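Local atomic coordinates of titin (PDB entry 5JDD), a protein that is a giant muscle protein thought to act as a molecular spring of the sarcomere, its I-band immunoglobulin tandems probably contributing to extensibility. Residues L91-T96 with G165-S170; P120-K125 with T161-N166; L184-A189 with T257-V262; W210-V215 with F241-D246. All coordinates share one frame; numbering follows the deposited sequence.

Interaction 1: residues L91-T96 with G165-S170; sequences LHITKT and GNDQVS
At the entry to the middle immunoglobulin domain, the edge strand A, carrying I93, passes beside the start of strand G at D167 and V169. The two segments run nearly the same way, yet their backbones do not pair. The carboxylate of D167 reaches across, and its OD2 accepts the backbone N-H of I93 (N to OD2 2.9 Å) in a nearly straight bond, 177° at the hydrogen. The donor sits on the anti side, 33° out of the carboxylate plane. A water joins the same OD2 to I93 O, so both polar backbone atoms of I93 are tied to one aspartate oxygen. D167 has its CG anti to the backbone N (chi1 -153°), which throws the carboxylate toward strand A. A second water bridges L91 O and N166 N.

The apolar part is V169. Its CG1 meets CD1 of I93 at 3.7 Å, and its CG2 meets CB of T96 at 3.7 Å. At the other end, CD1 of L91 lies over CA of G165 at 4.0 Å. Strand A pairs with strand 108-114 through a classic beta bulge, T94 and K95 both facing E113. This is the edge of an I-set beta sandwich, where the first strand runs alongside the start of strand G, just after the F-G turn.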
loop_
_atom_site.group_PDB
_atom_site.type_symbol
_atom_site.label_atom_id
_atom_site.label_comp_id
_atom_site.label_asym_id
_atom_site.label_seq_id
_atom_site.Cartn_x
_atom_site.Cartn_y
_atom_site.Cartn_z
ATOM N N LEU A 91 0.385 -11.265 13.235
ATOM C CA LEU A 91 0.171 -10.583 11.960
ATOM C C LEU A 91 1.471 -10.600 11.182
ATOM O O LEU A 91 2.517 -10.196 11.699
ATOM C CB LEU A 91 -0.245 -9.141 12.196
ATOM C CG LEU A 91 -1.534 -8.911 12.988
ATOM C CD1 LEU A 91 -1.803 -7.424 13.175
ATOM C CD2 LEU A 91 -2.734 -9.583 12.331
ATOM N N HIS A 92 1.419 -11.070 9.943
ATOM C CA HIS A 92 2.635 -11.122 9.140
ATOM C C HIS A 92 2.363 -10.974 7.657
ATOM O O HIS A 92 1.230 -11.121 7.193
ATOM C CB HIS A 92 3.407 -12.424 9.413
ATOM C CG HIS A 92 2.636 -13.670 9.096
ATOM N ND1 HIS A 92 1.781 -14.268 9.998
ATOM C CD2 HIS A 92 2.604 -14.443 7.982
ATOM C CE1 HIS A 92 1.253 -15.352 9.454
ATOM N NE2 HIS A 92 1.738 -15.482 8.233
ATOM N N ILE A 93 3.424 -10.686 6.913
ATOM C CA ILE A 93 3.355 -10.502 5.469
ATOM C C ILE A 93 3.346 -11.861 4.772
ATOM O O ILE A 93 4.150 -12.735 5.112
ATOM C CB ILE A 93 4.572 -9.704 4.979
ATOM C CG1 ILE A 93 4.627 -8.317 5.639
ATOM C CG2 ILE A 93 4.559 -9.571 3.461
ATOM C CD1 ILE A 93 3.441 -7.428 5.320
ATOM N N THR A 94 2.436 -12.050 3.813
ATOM C CA THR A 94 2.402 -13.298 3.038
ATOM C C THR A 94 2.783 -13.115 1.571
ATOM O O THR A 94 3.052 -14.087 0.879
ATOM C CB THR A 94 1.033 -13.983 3.078
ATOM O OG1 THR A 94 0.095 -13.182 2.354
ATOM C CG2 THR A 94 0.548 -14.164 4.523
ATOM N N LYS A 95 2.790 -11.878 1.082
ATOM C CA LYS A 95 3.288 -11.594 -0.258
ATOM C C LYS A 95 3.970 -10.234 -0.212
ATOM O O LYS A 95 3.386 -9.262 0.264
ATOM C CB LYS A 95 2.160 -11.596 -1.296
ATOM C CG LYS A 95 2.659 -11.416 -2.724
ATOM C CD LYS A 95 1.504 -11.362 -3.729
ATOM C CE LYS A 95 0.908 -12.735 -3.987
ATOM N NZ LYS A 95 -0.327 -12.686 -4.826
ATOM N N THR A 96 5.211 -10.163 -0.696
ATOM C CA THR A 96 5.982 -8.925 -0.617
ATOM C C THR A 96 5.732 -7.995 -1.788
ATOM O O THR A 96 5.044 -8.328 -2.758
ATOM C CB THR A 96 7.501 -9.192 -0.526
ATOM O OG1 THR A 96 7.965 -9.761 -1.760
ATOM C CG2 THR A 96 7.814 -10.129 0.626
ATOM N N GLY A 165 1.526 -5.388 11.908
ATOM C CA GLY A 165 1.889 -5.781 13.264
ATOM C C GLY A 165 3.361 -5.496 13.524
ATOM O O GLY A 165 3.825 -4.356 13.375
ATOM N N ASN A 166 4.106 -6.537 13.882
ATOM C CA ASN A 166 5.535 -6.403 14.131
ATOM C C ASN A 166 6.392 -6.787 12.932
ATOM O O ASN A 166 7.622 -6.837 13.028
ATOM C CB ASN A 166 5.911 -7.221 15.369
ATOM C CG ASN A 166 5.150 -6.774 16.579
ATOM O OD1 ASN A 166 5.036 -5.576 16.836
ATOM N ND2 ASN A 166 4.578 -7.725 17.313
ATOM N N ASP A 167 5.729 -7.042 11.801
ATOM C CA ASP A 167 6.379 -7.359 10.532
ATOM C C ASP A 167 6.328 -6.074 9.684
ATOM O O ASP A 167 5.496 -5.185 9.916
ATOM C CB ASP A 167 5.612 -8.494 9.815
ATOM C CG ASP A 167 6.497 -9.343 8.877
ATOM O OD1 ASP A 167 7.691 -9.013 8.694
ATOM O OD2 ASP A 167 5.989 -10.356 8.318
ATOM N N GLN A 168 7.231 -5.950 8.724
ATOM C CA GLN A 168 7.100 -4.889 7.734
ATOM C C GLN A 168 7.739 -5.325 6.431
ATOM O O GLN A 168 8.579 -6.222 6.411
ATOM C CB GLN A 168 7.684 -3.569 8.246
ATOM C CG GLN A 168 9.185 -3.541 8.414
ATOM C CD GLN A 168 9.694 -2.145 8.757
ATOM O OE1 GLN A 168 9.232 -1.527 9.717
ATOM N NE2 GLN A 168 10.637 -1.639 7.964
ATOM N N VAL A 169 7.310 -4.709 5.339
ATOM C CA VAL A 169 7.842 -5.012 4.019
ATOM C C VAL A 169 8.099 -3.694 3.293
ATOM O O VAL A 169 7.317 -2.755 3.416
ATOM C CB VAL A 169 6.878 -5.940 3.218
ATOM C CG1 VAL A 169 5.498 -5.303 3.022
ATOM C CG2 VAL A 169 7.496 -6.356 1.888
ATOM N N SER A 170 9.206 -3.620 2.565
ATOM C CA SER A 170 9.549 -2.392 1.849
ATOM C C SER A 170 9.890 -2.665 0.389
ATOM O O SER A 170 10.303 -3.772 0.018
ATOM C CB SER A 170 10.730 -1.672 2.514
ATOM O OG SER A 170 10.432 -1.295 3.854
HETATM O O HOH W 1 3.298 -9.193 14.029
HETATM O O HOH W 2 6.129 -13.026 7.023
#

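Interaction 2: residues P120-K125 with T161-N166; sequences PSMWLK and TFVCGN
W123 and F162 form the apolar centre. The edge of the F162 ring points at one face of the indole in a T-shaped (edge-to-face) stack. CD2 of F162 lies 3.4 Å from CE2 of W123. The ring planes are 69° apart. CB of F162 lies over the six-membered ring by its place in the strand, in a CH-pi contact. With CG anti to the backbone N (chi1 -173°), the phenyl then turns its CD2 edge to the indole. W123 is the core tryptophan of strand C in immunoglobulin domains. F162 falls where many of these domains have the strand F cysteine, and it packs on C112.

On the other sheet face, CB of L124 meets CB of T161 at 4.0 Å. M122 lies alongside V163, its CG 3.7 Å from V163 CB.

Around these side chains the strands pair antiparallel. V163 N donates to M122 O (2.9 Å). L124 and T161 exchange two bonds, N to O each way, as a hydrogen-bonded pair. Where strand pairing ends, a water bridges P120 O and V163 O.

In the sheet, strand 158-164 lies between strands 123-125 and 167-176. The W123 ring reaches across the sandwich to F110, I138 and L147, and F162 meets H145 of strand 144-149.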
loop_
_atom_site.group_PDB
_atom_site.type_symbol
_atom_site.label_atom_id
_atom_site.label_comp_id
_atom_site.label_asym_id
_atom_site.label_seq_id
_atom_site.Cartn_x
_atom_site.Cartn_y
_atom_site.Cartn_z
ATOM N N PRO A 120 -5.031 -2.811 9.896
ATOM C CA PRO A 120 -5.132 -1.416 9.447
ATOM C C PRO A 120 -4.044 -1.043 8.449
ATOM O O PRO A 120 -2.929 -1.564 8.490
ATOM C CB PRO A 120 -4.963 -0.607 10.736
ATOM C CG PRO A 120 -4.255 -1.522 11.681
ATOM C CD PRO A 120 -4.648 -2.923 11.314
ATOM N N SER A 121 -4.386 -0.153 7.529
ATOM C CA SER A 121 -3.397 0.383 6.603
ATOM C C SER A 121 -2.321 1.167 7.335
ATOM O O SER A 121 -2.625 2.065 8.118
ATOM C CB SER A 121 -4.067 1.333 5.622
ATOM O OG SER A 121 -5.020 0.658 4.840
ATOM N N MET A 122 -1.062 0.858 7.049
ATOM C CA MET A 122 0.037 1.668 7.567
ATOM C C MET A 122 1.169 1.714 6.562
ATOM O O MET A 122 1.929 0.756 6.430
ATOM C CB MET A 122 0.549 1.124 8.903
ATOM C CG MET A 122 1.660 1.991 9.526
ATOM S SD MET A 122 1.188 3.718 9.811
ATOM C CE MET A 122 -0.111 3.534 11.024
ATOM N N TRP A 123 1.270 2.840 5.863
ATOM C CA TRP A 123 2.260 3.029 4.811
ATOM C C TRP A 123 3.230 4.135 5.173
ATOM O O TRP A 123 2.820 5.210 5.613
ATOM C CB TRP A 123 1.553 3.408 3.509
ATOM C CG TRP A 123 0.739 2.299 2.908
ATOM C CD1 TRP A 123 -0.592 2.050 3.102
ATOM C CD2 TRP A 123 1.216 1.288 2.019
ATOM N NE1 TRP A 123 -0.973 0.941 2.377
ATOM C CE2 TRP A 123 0.114 0.457 1.695
ATOM C CE3 TRP A 123 2.461 1.011 1.452
ATOM C CZ2 TRP A 123 0.229 -0.639 0.831
ATOM C CZ3 TRP A 123 2.575 -0.072 0.588
ATOM C CH2 TRP A 123 1.464 -0.887 0.291
ATOM N N LEU A 124 4.518 3.883 4.958
ATOM C CA LEU A 124 5.549 4.884 5.211
ATOM C C LEU A 124 6.287 5.211 3.926
ATOM O O LEU A 124 6.430 4.355 3.048
ATOM C CB LEU A 124 6.578 4.375 6.229
ATOM C CG LEU A 124 6.099 3.556 7.422
ATOM C CD1 LEU A 124 7.302 3.136 8.276
ATOM C CD2 LEU A 124 5.107 4.355 8.256
ATOM N N LYS A 125 6.754 6.451 3.828
ATOM C CA LYS A 125 7.688 6.863 2.786
ATOM C C LYS A 125 8.959 7.286 3.512
ATOM O O LYS A 125 8.935 8.232 4.301
ATOM C CB LYS A 125 7.138 8.050 1.987
ATOM C CG LYS A 125 8.136 8.623 0.967
ATOM C CD LYS A 125 7.586 9.872 0.305
ATOM C CE LYS A 125 8.584 10.407 -0.723
ATOM N NZ LYS A 125 8.144 11.697 -1.335
ATOM N N THR A 161 7.101 1.535 2.665
ATOM C CA THR A 161 7.009 0.433 3.608
ATOM C C THR A 161 5.563 0.222 4.024
ATOM O O THR A 161 4.848 1.188 4.261
ATOM C CB THR A 161 7.819 0.765 4.881
ATOM O OG1 THR A 161 9.199 0.969 4.542
ATOM C CG2 THR A 161 7.711 -0.349 5.915
ATOM N N PHE A 162 5.134 -1.039 4.098
ATOM C CA PHE A 162 3.882 -1.383 4.761
ATOM C C PHE A 162 4.191 -2.038 6.101
ATOM O O PHE A 162 4.995 -2.969 6.172
ATOM C CB PHE A 162 3.030 -2.338 3.919
ATOM C CG PHE A 162 1.671 -2.574 4.508
ATOM C CD1 PHE A 162 1.437 -3.650 5.348
ATOM C CD2 PHE A 162 0.648 -1.672 4.288
ATOM C CE1 PHE A 162 0.188 -3.852 5.925
ATOM C CE2 PHE A 162 -0.603 -1.860 4.857
ATOM C CZ PHE A 162 -0.843 -2.958 5.684
ATOM N N VAL A 163 3.571 -1.535 7.170
ATOM C CA VAL A 163 3.737 -2.107 8.507
ATOM C C VAL A 163 2.557 -3.007 8.851
ATOM O O VAL A 163 1.401 -2.583 8.803
ATOM C CB VAL A 163 3.866 -1.017 9.578
ATOM C CG1 VAL A 163 4.093 -1.646 10.951
ATOM C CG2 VAL A 163 5.013 -0.066 9.233
ATOM N N CYS A 164 2.870 -4.250 9.210
ATOM C CA CYS A 164 1.862 -5.256 9.508
ATOM C C CYS A 164 2.181 -5.877 10.861
ATOM O O CYS A 164 3.025 -6.782 10.962
ATOM C CB CYS A 164 1.904 -6.319 8.410
ATOM S SG CYS A 164 0.821 -7.731 8.636
ATOM N N GLY A 165 1.526 -5.388 11.908
ATOM C CA GLY A 165 1.889 -5.781 13.264
ATOM C C GLY A 165 3.361 -5.496 13.524
ATOM O O GLY A 165 3.825 -4.356 13.375
ATOM N N ASN A 166 4.106 -6.537 13.882
ATOM C CA ASN A 166 5.535 -6.403 14.131
ATOM C C ASN A 166 6.392 -6.787 12.932
ATOM O O ASN A 166 7.622 -6.837 13.028
ATOM C CB ASN A 166 5.911 -7.221 15.369
ATOM C CG ASN A 166 5.150 -6.774 16.579
ATOM O OD1 ASN A 166 5.036 -5.576 16.836
ATOM N ND2 ASN A 166 4.578 -7.725 17.313
HETATM O O HOH W 3 -0.797 -2.004 10.109
#

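Interaction 3: residues L184-A189 with T257-V262; sequences LKDINA and TATLYV
Strands A' and G of the third immunoglobulin domain pair here in parallel, with I187 beside L260, N188 beside Y261 and A189 beside V262. I-set domains have this parallel A'-G pair, as V-type domains do. I187 is gripped at both backbone polar atoms. Its N donates to T259 O (3.0 Å), and its O accepts Y261 N (2.8 Å), with the donor almost in line with the carbonyl. A189 N continues the ladder to Y261 O.

One face of the pair looks into the sandwich. CD1 of L260 meets CG2 of I187 at 3.7 Å and also touches CB of A189. Further back, CB of L184 rests on CB of A258 at 3.6 Å. L184, I187 and A189 go on to touch strand 195-201.

The other face carries polar groups. N188 and Y261 point the same way, their amide and ring planes only 9° apart, with OD1 of N188 3.4 Å from CD2 of Y261.

Just before the strand, D186 stands in for a backbone acceptor: its OD1 takes the N-H of T259 (N to OD1 2.9 Å) from above the carboxylate plane. Its OD2 reaches the edge of the Y261 ring, and one water links that OD2 to the OH of Y261.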
loop_
_atom_site.group_PDB
_atom_site.type_symbol
_atom_site.label_atom_id
_atom_site.label_comp_id
_atom_site.label_asym_id
_atom_site.label_seq_id
_atom_site.Cartn_x
_atom_site.Cartn_y
_atom_site.Cartn_z
ATOM N N LEU A 184 10.765 18.872 -31.752
ATOM C CA LEU A 184 10.033 19.790 -32.624
ATOM C C LEU A 184 10.975 20.380 -33.659
ATOM O O LEU A 184 12.150 20.661 -33.373
ATOM C CB LEU A 184 9.455 20.953 -31.817
ATOM C CG LEU A 184 8.243 20.668 -30.942
ATOM C CD1 LEU A 184 7.810 21.930 -30.187
ATOM C CD2 LEU A 184 7.095 20.150 -31.804
ATOM N N LYS A 185 10.464 20.559 -34.870
ATOM C CA LYS A 185 11.176 21.322 -35.886
ATOM C C LYS A 185 10.403 22.582 -36.229
ATOM O O LYS A 185 9.167 22.621 -36.109
ATOM C CB LYS A 185 11.399 20.486 -37.147
ATOM C CG LYS A 185 10.128 19.980 -37.798
ATOM C CD LYS A 185 10.460 19.127 -39.022
ATOM C CE LYS A 185 9.207 18.568 -39.678
ATOM N NZ LYS A 185 9.508 18.121 -41.070
ATOM N N ASP A 186 11.134 23.607 -36.654
ATOM C CA ASP A 186 10.508 24.843 -37.102
ATOM C C ASP A 186 9.550 24.544 -38.240
ATOM O O ASP A 186 9.759 23.600 -39.025
ATOM C CB ASP A 186 11.548 25.822 -37.634
ATOM C CG ASP A 186 12.365 26.480 -36.556
ATOM O OD1 ASP A 186 12.069 26.327 -35.353
ATOM O OD2 ASP A 186 13.327 27.179 -36.932
ATOM N N ILE A 187 8.500 25.354 -38.327
ATOM C CA ILE A 187 7.571 25.280 -39.440
ATOM C C ILE A 187 7.556 26.614 -40.152
ATOM O O ILE A 187 7.388 27.668 -39.533
ATOM C CB ILE A 187 6.151 24.900 -38.978
ATOM C CG1 ILE A 187 6.166 23.472 -38.412
ATOM C CG2 ILE A 187 5.169 24.994 -40.128
ATOM C CD1 ILE A 187 4.842 23.025 -37.776
ATOM N N ASN A 188 7.746 26.559 -41.462
ATOM C CA ASN A 188 7.704 27.747 -42.287
ATOM C C ASN A 188 6.469 27.654 -43.156
ATOM O O ASN A 188 6.407 26.843 -44.088
ATOM C CB ASN A 188 8.990 27.839 -43.110
ATOM C CG ASN A 188 10.196 28.161 -42.247
ATOM O OD1 ASN A 188 10.541 29.331 -42.071
ATOM N ND2 ASN A 188 10.820 27.130 -41.671
ATOM N N ALA A 189 5.466 28.465 -42.817
ATOM C CA ALA A 189 4.148 28.362 -43.435
ATOM C C ALA A 189 3.734 29.653 -44.107
ATOM O O ALA A 189 4.377 30.692 -43.930
ATOM C CB ALA A 189 3.112 27.982 -42.386
ATOM N N THR A 257 11.297 23.078 -28.012
ATOM C CA THR A 257 10.731 24.327 -28.540
ATOM C C THR A 257 11.107 24.509 -30.009
ATOM O O THR A 257 12.211 24.142 -30.423
ATOM C CB THR A 257 11.187 25.559 -27.722
ATOM O OG1 THR A 257 10.769 25.418 -26.359
ATOM C CG2 THR A 257 10.588 26.847 -28.273
ATOM N N ALA A 258 10.178 25.042 -30.798
ATOM C CA ALA A 258 10.471 25.410 -32.181
ATOM C C ALA A 258 9.621 26.606 -32.537
ATOM O O ALA A 258 8.753 27.009 -31.764
ATOM C CB ALA A 258 10.196 24.255 -33.125
ATOM N N THR A 259 9.871 27.182 -33.704
ATOM C CA THR A 259 9.183 28.401 -34.093
ATOM C C THR A 259 8.285 28.175 -35.303
ATOM O O THR A 259 8.656 27.452 -36.237
ATOM C CB THR A 259 10.211 29.494 -34.414
ATOM O OG1 THR A 259 11.017 29.735 -33.253
ATOM C CG2 THR A 259 9.523 30.794 -34.826
ATOM N N LEU A 260 7.103 28.790 -35.281
ATOM C CA LEU A 260 6.235 28.863 -36.455
ATOM C C LEU A 260 6.431 30.221 -37.103
ATOM O O LEU A 260 6.239 31.257 -36.459
ATOM C CB LEU A 260 4.764 28.693 -36.062
ATOM C CG LEU A 260 3.731 28.925 -37.170
ATOM C CD1 LEU A 260 3.909 27.950 -38.322
ATOM C CD2 LEU A 260 2.319 28.807 -36.606
ATOM N N TYR A 261 6.834 30.205 -38.372
ATOM C CA TYR A 261 6.900 31.412 -39.188
ATOM C C TYR A 261 5.709 31.422 -40.139
ATOM O O TYR A 261 5.347 30.389 -40.716
ATOM C CB TYR A 261 8.211 31.454 -39.988
ATOM C CG TYR A 261 9.460 31.495 -39.134
ATOM C CD1 TYR A 261 9.964 32.703 -38.662
ATOM C CD2 TYR A 261 10.126 30.326 -38.795
ATOM C CE1 TYR A 261 11.106 32.745 -37.882
ATOM C CE2 TYR A 261 11.263 30.359 -38.005
ATOM C CZ TYR A 261 11.746 31.567 -37.556
ATOM O OH TYR A 261 12.877 31.589 -36.768
ATOM N N VAL A 262 5.087 32.587 -40.284
ATOM C CA VAL A 262 3.922 32.725 -41.148
ATOM C C VAL A 262 4.148 33.871 -42.107
ATOM O O VAL A 262 4.201 35.040 -41.711
ATOM C CB VAL A 262 2.625 32.964 -40.356
ATOM C CG1 VAL A 262 1.444 33.101 -41.309
ATOM C CG2 VAL A 262 2.372 31.819 -39.375
HETATM O O HOH W 4 13.419 21.755 -31.362
HETATM O O HOH W 5 14.109 29.330 -36.034
#

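Interaction 4: residues W210-V215 with F241-D246; sequences WLKNGV and FGDAAD
The chain reverses through a type I' beta turn from K212 to V215, and N213 in this turn meets strand F at D246. N213 has positive phi and psi, as the first inner residue of a type I' turn does. Its N-H points at D246 O (N to O 2.8 Å), 168° at the hydrogen. The side chain of the same asparagine answers in the opposite sense: D246 N donates to N213 OD1 at 3.0 Å, the donor tilted 33° from the amide carbonyl plane. The turn is thus held to strand F twice. The other branch, ND2, is joined to A244 O through a water. A further water spans G214 N and D246 O.

K212 reaches over the same segment, its side chain running roughly alongside that of N213. Its chain is extended beyond CG, and CG passes CB of A245 at 3.8 Å. CB of A245 also meets the amide of N213, with ND2 3.6 Å away. NZ of K212 ends at G242 O (3.0 Å), above that carbonyl plane. NZ and OD1 of D243 are 4.3 Å apart, beyond a salt bridge, and share a water. The other oxygen, OD2, binds K222 and the backbone N of H240.

D243 O accepts the hydroxyl of Y247, four residues on. That is the tyrosine corner of Greek-key immunoglobulin folds, formed where the E-F loop enters strand F; here the C-C' turn packs beside it.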
loop_
_atom_site.group_PDB
_atom_site.type_symbol
_atom_site.label_atom_id
_atom_site.label_comp_id
_atom_site.label_asym_id
_atom_site.label_seq_id
_atom_site.Cartn_x
_atom_site.Cartn_y
_atom_site.Cartn_z
ATOM N N TRP A 210 1.192 22.086 -24.112
ATOM C CA TRP A 210 1.852 22.898 -25.120
ATOM C C TRP A 210 1.773 24.354 -24.724
ATOM O O TRP A 210 0.751 24.801 -24.179
ATOM C CB TRP A 210 1.156 22.733 -26.467
ATOM C CG TRP A 210 1.289 21.367 -27.091
ATOM C CD1 TRP A 210 0.528 20.258 -26.822
ATOM C CD2 TRP A 210 2.216 20.977 -28.113
ATOM N NE1 TRP A 210 0.937 19.201 -27.610
ATOM C CE2 TRP A 210 1.964 19.623 -28.417
ATOM C CE3 TRP A 210 3.234 21.647 -28.807
ATOM C CZ2 TRP A 210 2.701 18.917 -29.381
ATOM C CZ3 TRP A 210 3.966 20.943 -29.770
ATOM C CH2 TRP A 210 3.688 19.596 -30.049
ATOM N N LEU A 211 2.848 25.090 -24.989
ATOM C CA LEU A 211 2.890 26.519 -24.702
ATOM C C LEU A 211 3.094 27.303 -25.977
ATOM O O LEU A 211 3.805 26.859 -26.894
ATOM C CB LEU A 211 4.059 26.846 -23.765
ATOM C CG LEU A 211 4.286 25.942 -22.547
ATOM C CD1 LEU A 211 5.525 26.393 -21.765
ATOM C CD2 LEU A 211 3.060 25.925 -21.641
ATOM N N LYS A 212 2.491 28.489 -26.015
ATOM C CA LYS A 212 2.721 29.477 -27.065
ATOM C C LYS A 212 3.357 30.678 -26.383
ATOM O O LYS A 212 2.730 31.309 -25.527
ATOM C CB LYS A 212 1.401 29.867 -27.730
ATOM C CG LYS A 212 1.535 30.973 -28.786
ATOM C CD LYS A 212 0.174 31.395 -29.288
ATOM C CE LYS A 212 0.293 32.448 -30.385
ATOM N NZ LYS A 212 -1.089 32.845 -30.809
ATOM N N ASN A 213 4.603 30.974 -26.739
ATOM C CA ASN A 213 5.386 31.982 -26.021
ATOM C C ASN A 213 5.278 31.830 -24.499
ATOM O O ASN A 213 5.079 32.806 -23.778
ATOM C CB ASN A 213 5.002 33.398 -26.467
ATOM C CG ASN A 213 5.256 33.630 -27.934
ATOM O OD1 ASN A 213 6.185 33.061 -28.509
ATOM N ND2 ASN A 213 4.431 34.473 -28.552
ATOM N N GLY A 214 5.377 30.591 -24.024
ATOM C CA GLY A 214 5.379 30.322 -22.598
ATOM C C GLY A 214 4.013 30.216 -21.932
ATOM O O GLY A 214 3.927 29.920 -20.737
ATOM N N VAL A 215 2.946 30.446 -22.697
ATOM C CA VAL A 215 1.578 30.416 -22.164
ATOM C C VAL A 215 0.850 29.143 -22.599
ATOM O O VAL A 215 0.831 28.814 -23.789
ATOM C CB VAL A 215 0.793 31.640 -22.656
ATOM C CG1 VAL A 215 -0.640 31.605 -22.139
ATOM C CG2 VAL A 215 1.483 32.918 -22.210
ATOM N N PHE A 241 -0.647 35.885 -38.829
ATOM C CA PHE A 241 0.473 36.519 -38.134
ATOM C C PHE A 241 0.432 36.285 -36.629
ATOM O O PHE A 241 1.474 36.113 -35.986
ATOM C CB PHE A 241 0.484 38.020 -38.433
ATOM C CG PHE A 241 1.436 38.810 -37.571
ATOM C CD1 PHE A 241 2.788 38.902 -37.897
ATOM C CD2 PHE A 241 0.973 39.485 -36.447
ATOM C CE1 PHE A 241 3.658 39.644 -37.105
ATOM C CE2 PHE A 241 1.835 40.221 -35.649
ATOM C CZ PHE A 241 3.181 40.309 -35.985
ATOM N N GLY A 242 -0.772 36.283 -36.063
ATOM C CA GLY A 242 -0.924 36.090 -34.634
ATOM C C GLY A 242 -0.425 34.737 -34.164
ATOM O O GLY A 242 -0.060 34.569 -33.002
ATOM N N ASP A 243 -0.402 33.767 -35.074
ATOM C CA ASP A 243 0.076 32.427 -34.736
ATOM C C ASP A 243 1.590 32.290 -34.806
ATOM O O ASP A 243 2.153 31.322 -34.278
ATOM C CB ASP A 243 -0.561 31.391 -35.666
ATOM C CG ASP A 243 -2.067 31.336 -35.525
ATOM O OD1 ASP A 243 -2.552 31.054 -34.406
ATOM O OD2 ASP A 243 -2.773 31.586 -36.524
ATOM N N ALA A 244 2.250 33.227 -35.480
ATOM C CA ALA A 244 3.709 33.198 -35.542
ATOM C C ALA A 244 4.287 33.450 -34.150
ATOM O O ALA A 244 4.107 34.518 -33.565
ATOM C CB ALA A 244 4.228 34.198 -36.558
ATOM N N ALA A 245 4.965 32.439 -33.623
ATOM C CA ALA A 245 5.333 32.405 -32.214
ATOM C C ALA A 245 6.263 31.238 -31.969
ATOM O O ALA A 245 6.506 30.422 -32.867
ATOM C CB ALA A 245 4.069 32.244 -31.357
ATOM N N ASP A 246 6.765 31.144 -30.745
ATOM C CA ASP A 246 7.555 29.992 -30.345
ATOM C C ASP A 246 6.655 29.019 -29.598
ATOM O O ASP A 246 5.924 29.411 -28.679
ATOM C CB ASP A 246 8.711 30.400 -29.432
ATOM C CG ASP A 246 9.702 31.309 -30.108
ATOM O OD1 ASP A 246 9.813 31.268 -31.352
ATOM O OD2 ASP A 246 10.370 32.075 -29.381
HETATM O O HOH W 6 -1.431 30.174 -32.169
HETATM O O HOH W 7 4.816 35.701 -31.251
HETATM O O HOH W 8 6.814 28.714 -25.932
#

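Interactions 1 and 2 belong to the middle domain, interactions 3 and 4 to the third. The nearest atoms of the two sets are about 25 Å apart. Interaction 2 is the most core-like, with stacked aromatics and a regular antiparallel ladder. Interaction 1 is a surface contact where a carboxylate and waters replace strand pairing. It shares G165 and N166 with interaction 2, and V169 O bonds F162 N between them. Interaction 3 has a parallel ladder, partly buried, with apolar side chains on one face and polar ones on the other. Interaction 4 depends on turn and side-chain bonds. D246 OD1 to T259 OG1 and L260 N to A245 O join these two across strands F and G.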